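Local coordinates for protein probable chitinase A (Chromobacterium violaceum, PDB 4TX8) that probably hydrolyses chitin as a family 18 endochitinase, carrying a carbohydrate-binding module beside its catalytic domain, at residues A[281-286]-A[338-343]; A[301-306]-A[319-324]. All coordinates share one frame; numbering follows the deposited sequence.

Contact 1 (A[281-286]-A[338-343]); sequences GLRDDL and KGLRPD
Arg283 reaches across to the backbone of Lys338 and Gly339 with its guanidinium group. NH2 makes the firm bond, 2.8 Å to Lys338 O with an N-H...O angle of 152°; this oxygen lies close to the guanidinium plane, although the donor itself sits 27° out of the carbonyl plane. NH1 adds two weak, bent bonds, one to the same Lys338 O and one, 3.2 Å long, to Gly339 O at the guanidinium edge. Two successive carbonyls are thus gripped by one charged group, while Lys338 CB lies over one of its faces, 3.7 Å from Arg283 NH2. The chain gets there with CG set between the backbone N and the carbonyl carbon (chi1 67°) and a bend at chi3. A salt bridge from NE to Asp280 further fixes the rotation of the group.

Next to these bonds Leu340 packs against the arginine, with CD2 3.5 Å from Arg283 NH1 and also touching Arg283 CB. Its other methyl, CD1, makes an apolar contact with Leu286 CD2 at 3.9 Å, the two leucine side chains crossing at about a right angle. Gln344 ties the backbones together, its amide bonding to Arg283 O, Leu286 O and Arg341 N. Here the loops leading into the neighbouring parallel strands 288-292 and 345-350 are joined, at the N-terminal ends of the strands of the TIM barrel characteristic of GH18 enzymes.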
# COMPACT_ATOMS: atom_id res chain seq x y z
N GLY A 281 1.80 16.48 -12.38
CA GLY A 281 0.91 16.39 -13.52
C GLY A 281 -0.45 15.79 -13.20
O GLY A 281 -1.42 16.06 -13.90
N LEU A 282 -0.52 14.97 -12.15
CA LEU A 282 -1.76 14.29 -11.81
C LEU A 282 -2.37 14.76 -10.48
O LEU A 282 -3.26 14.10 -9.95
CB LEU A 282 -1.53 12.77 -11.75
CG LEU A 282 -1.23 12.08 -13.08
CD1 LEU A 282 -0.75 10.66 -12.85
CD2 LEU A 282 -2.47 12.10 -13.97
N ARG A 283 -1.89 15.88 -9.96
CA ARG A 283 -2.27 16.31 -8.61
C ARG A 283 -3.78 16.56 -8.47
O ARG A 283 -4.34 16.33 -7.41
CB ARG A 283 -1.49 17.56 -8.20
CG ARG A 283 -1.81 18.83 -8.98
CD ARG A 283 -1.14 20.05 -8.35
NE ARG A 283 0.30 19.88 -8.20
CZ ARG A 283 0.94 19.82 -7.03
NH1 ARG A 283 0.27 19.93 -5.90
NH2 ARG A 283 2.26 19.66 -7.00
N ASP A 284 -4.42 17.00 -9.55
CA ASP A 284 -5.87 17.24 -9.51
C ASP A 284 -6.64 15.93 -9.45
O ASP A 284 -7.80 15.91 -9.04
CB ASP A 284 -6.31 18.06 -10.72
CG ASP A 284 -5.77 19.48 -10.71
OD1 ASP A 284 -5.57 20.03 -9.60
OD2 ASP A 284 -5.54 20.04 -11.80
N ASP A 285 -6.00 14.85 -9.87
CA ASP A 285 -6.66 13.55 -9.96
C ASP A 285 -6.25 12.59 -8.84
O ASP A 285 -6.89 11.56 -8.64
CB ASP A 285 -6.37 12.92 -11.32
CG ASP A 285 -6.89 13.75 -12.47
OD1 ASP A 285 -8.08 14.12 -12.43
OD2 ASP A 285 -6.10 14.05 -13.39
N LEU A 286 -5.18 12.94 -8.14
CA LEU A 286 -4.62 12.06 -7.12
C LEU A 286 -5.53 11.92 -5.89
O LEU A 286 -5.81 12.91 -5.21
CB LEU A 286 -3.24 12.57 -6.69
CG LEU A 286 -2.50 11.81 -5.59
CD1 LEU A 286 -2.22 10.38 -6.01
CD2 LEU A 286 -1.21 12.53 -5.23
N LYS A 338 5.24 21.67 -5.40
CA LYS A 338 4.11 22.31 -4.72
C LYS A 338 3.36 21.30 -3.87
O LYS A 338 3.03 20.20 -4.33
CB LYS A 338 3.17 22.96 -5.73
CG LYS A 338 3.83 24.03 -6.57
CD LYS A 338 4.34 25.16 -5.69
CE LYS A 338 5.58 25.81 -6.28
NZ LYS A 338 6.08 26.90 -5.40
N GLY A 339 3.09 21.67 -2.62
CA GLY A 339 2.47 20.77 -1.67
C GLY A 339 1.09 20.27 -2.07
O GLY A 339 0.39 20.91 -2.85
N LEU A 340 0.72 19.11 -1.53
CA LEU A 340 -0.59 18.52 -1.76
C LEU A 340 -1.51 18.79 -0.57
O LEU A 340 -1.05 19.19 0.49
CB LEU A 340 -0.47 17.02 -1.99
CG LEU A 340 0.35 16.55 -3.19
CD1 LEU A 340 0.74 15.09 -3.04
CD2 LEU A 340 -0.43 16.77 -4.48
N ARG A 341 -2.80 18.54 -0.76
CA ARG A 341 -3.74 18.59 0.36
C ARG A 341 -3.45 17.44 1.31
O ARG A 341 -3.04 16.36 0.88
CB ARG A 341 -5.18 18.52 -0.13
CG ARG A 341 -5.61 19.65 -1.05
CD ARG A 341 -7.11 19.58 -1.29
NE ARG A 341 -7.53 18.22 -1.56
CZ ARG A 341 -7.60 17.69 -2.78
NH1 ARG A 341 -7.28 18.42 -3.84
NH2 ARG A 341 -7.99 16.43 -2.93
N PRO A 342 -3.66 17.66 2.62
CA PRO A 342 -3.50 16.58 3.60
C PRO A 342 -4.34 15.34 3.28
O PRO A 342 -3.89 14.23 3.55
CB PRO A 342 -3.96 17.22 4.91
CG PRO A 342 -3.67 18.68 4.72
CD PRO A 342 -3.94 18.95 3.26
N ASP A 343 -5.52 15.52 2.69
CA ASP A 343 -6.38 14.38 2.36
C ASP A 343 -5.81 13.55 1.21
O ASP A 343 -6.34 12.49 0.90
CB ASP A 343 -7.80 14.84 2.03
CG ASP A 343 -7.87 15.72 0.79
OD1 ASP A 343 -7.78 15.18 -0.34
OD2 ASP A 343 -8.03 16.95 0.94

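Contact 2 (A[301-306]-A[319-324]); sequences TPYSTG and GSKMLI
Lys321 bridges over one face of the Tyr303 ring, touching it at CB, CE and NZ. Its CB is 3.5 Å from Tyr303 CE2 and also lies near the hydroxyl oxygen, so contact starts at the root of the side chain. CG continues anti to the carbonyl carbon, and with an extended chi2 CG and CD arch higher above the ring without close contact, until the bend at chi3 (62°) brings CE down over it. CE stands almost above the ring centre, 3.6 Å from the centroid and 11° off the normal, a CH-pi contact. NZ moves on toward the CB side of the tyrosine, coming within 3.3 Å of Tyr303 CD1; it remains over the face in a cation-pi interaction. The ammonium group also donates to Lys383 O, so its positive charge probably interacts with both the aromatic face and a backbone carbonyl.

Tyr303 belongs to a type I beta turn running from Thr301 to Ser304, in the long excursion between strand 288-292 of the barrel and helix 313-325. The turn is braced by an ST turn, in which Thr301 OG1 accepts from Tyr303 N at 3.1 Å. Pro302 CG covers the ring face opposite Lys321, offset toward the rim, so the tyrosine is held between a proline and a lysine.

Met322, the next helix residue, fills the angle between the ring and the start of the turn. Its CG approaches Tyr303 CE2 obliquely at 3.6 Å, and SD lies 3.7 Å from Thr301 CG2 and 3.9 Å from Pro302 CD. Gln262 touches the methionine from another loop, and the helix carrying Lys321 and Met322 packs its Ser320, Leu323 and Ile324 side chains on strand 345-350.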
# COMPACT_ATOMS: atom_id res chain seq x y z
N THR A 301 15.27 15.44 5.32
CA THR A 301 14.20 16.42 5.24
C THR A 301 14.71 17.80 5.67
O THR A 301 15.77 17.90 6.28
CB THR A 301 13.00 16.02 6.12
OG1 THR A 301 13.28 16.34 7.49
CG2 THR A 301 12.70 14.54 5.98
N PRO A 302 13.95 18.86 5.36
CA PRO A 302 14.37 20.18 5.85
C PRO A 302 14.02 20.43 7.32
O PRO A 302 14.19 21.55 7.79
CB PRO A 302 13.60 21.15 4.95
CG PRO A 302 12.41 20.38 4.50
CD PRO A 302 12.86 18.96 4.37
N TYR A 303 13.56 19.41 8.04
CA TYR A 303 13.05 19.63 9.39
C TYR A 303 14.01 19.16 10.48
O TYR A 303 13.69 19.23 11.67
CB TYR A 303 11.69 18.96 9.55
CG TYR A 303 10.80 19.20 8.35
CD1 TYR A 303 10.40 20.48 8.00
CD2 TYR A 303 10.37 18.14 7.56
CE1 TYR A 303 9.60 20.71 6.90
CE2 TYR A 303 9.56 18.36 6.46
CZ TYR A 303 9.18 19.64 6.14
OH TYR A 303 8.38 19.85 5.04
N SER A 304 15.19 18.71 10.07
CA SER A 304 16.23 18.31 11.01
C SER A 304 17.61 18.46 10.38
O SER A 304 17.76 18.33 9.16
CB SER A 304 16.01 16.87 11.48
OG SER A 304 17.05 16.45 12.35
N THR A 305 18.62 18.74 11.20
CA THR A 305 19.98 18.93 10.71
C THR A 305 20.54 17.63 10.14
O THR A 305 21.41 17.64 9.27
CB THR A 305 20.93 19.45 11.81
OG1 THR A 305 20.95 18.53 12.91
CG2 THR A 305 20.47 20.82 12.30
N GLY A 306 20.04 16.50 10.65
CA GLY A 306 20.45 15.20 10.16
C GLY A 306 19.28 14.41 9.60
O GLY A 306 18.13 14.83 9.75
N GLY A 319 8.37 12.88 6.14
CA GLY A 319 8.05 12.54 4.77
C GLY A 319 6.70 13.11 4.37
O GLY A 319 6.52 13.63 3.27
N SER A 320 5.74 13.01 5.29
CA SER A 320 4.40 13.51 5.04
C SER A 320 4.36 15.04 4.98
O SER A 320 3.65 15.61 4.16
CB SER A 320 3.43 12.98 6.10
OG SER A 320 3.43 11.56 6.11
N LYS A 321 5.13 15.69 5.85
CA LYS A 321 5.23 17.15 5.83
C LYS A 321 5.75 17.66 4.49
O LYS A 321 5.21 18.61 3.94
CB LYS A 321 6.13 17.66 6.95
CG LYS A 321 5.44 17.77 8.30
CD LYS A 321 6.40 18.30 9.35
CE LYS A 321 6.89 19.69 9.01
NZ LYS A 321 7.81 20.22 10.05
N MET A 322 6.79 17.01 3.97
CA MET A 322 7.38 17.43 2.70
C MET A 322 6.35 17.41 1.58
O MET A 322 6.32 18.30 0.73
CB MET A 322 8.57 16.55 2.35
CG MET A 322 9.77 16.75 3.27
SD MET A 322 11.20 15.76 2.81
CE MET A 322 11.58 16.44 1.19
N LEU A 323 5.49 16.39 1.58
CA LEU A 323 4.47 16.26 0.54
C LEU A 323 3.36 17.29 0.69
O LEU A 323 2.74 17.70 -0.29
CB LEU A 323 3.89 14.85 0.54
CG LEU A 323 4.78 13.79 -0.11
CD1 LEU A 323 4.26 12.39 0.18
CD2 LEU A 323 4.88 14.02 -1.61
N ILE A 324 3.10 17.71 1.93
CA ILE A 324 2.03 18.67 2.19
C ILE A 324 2.50 20.12 2.09
O ILE A 324 1.83 20.95 1.48
CB ILE A 324 1.39 18.42 3.57
CG1 ILE A 324 0.80 17.01 3.62
CG2 ILE A 324 0.31 19.46 3.86
CD1 ILE A 324 0.27 16.61 4.99

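In the fold
Contact 2 is nested within the chain loop that contact 1 closes: segment 281-286 comes first, then 301-306 and 319-324, and finally 338-343. Their centres are about 17 Å apart, and they meet directly where Leu340 N probably hydrogen-bonds to Leu323 O and where Ile324 packs on Leu340 and Pro342. Helix 313-325 supplies the second half of contact 2, with the turn of 301-306 packed against it, and adjoins the 338-343 loop of contact 1. Both belong to the GH18 barrel domain, contact 1 near the adjacent strands 288-292 and 345-350 and contact 2 further out; contact 1 closes the excursion between these strands, and contact 2 packs a loop of it on its own helix.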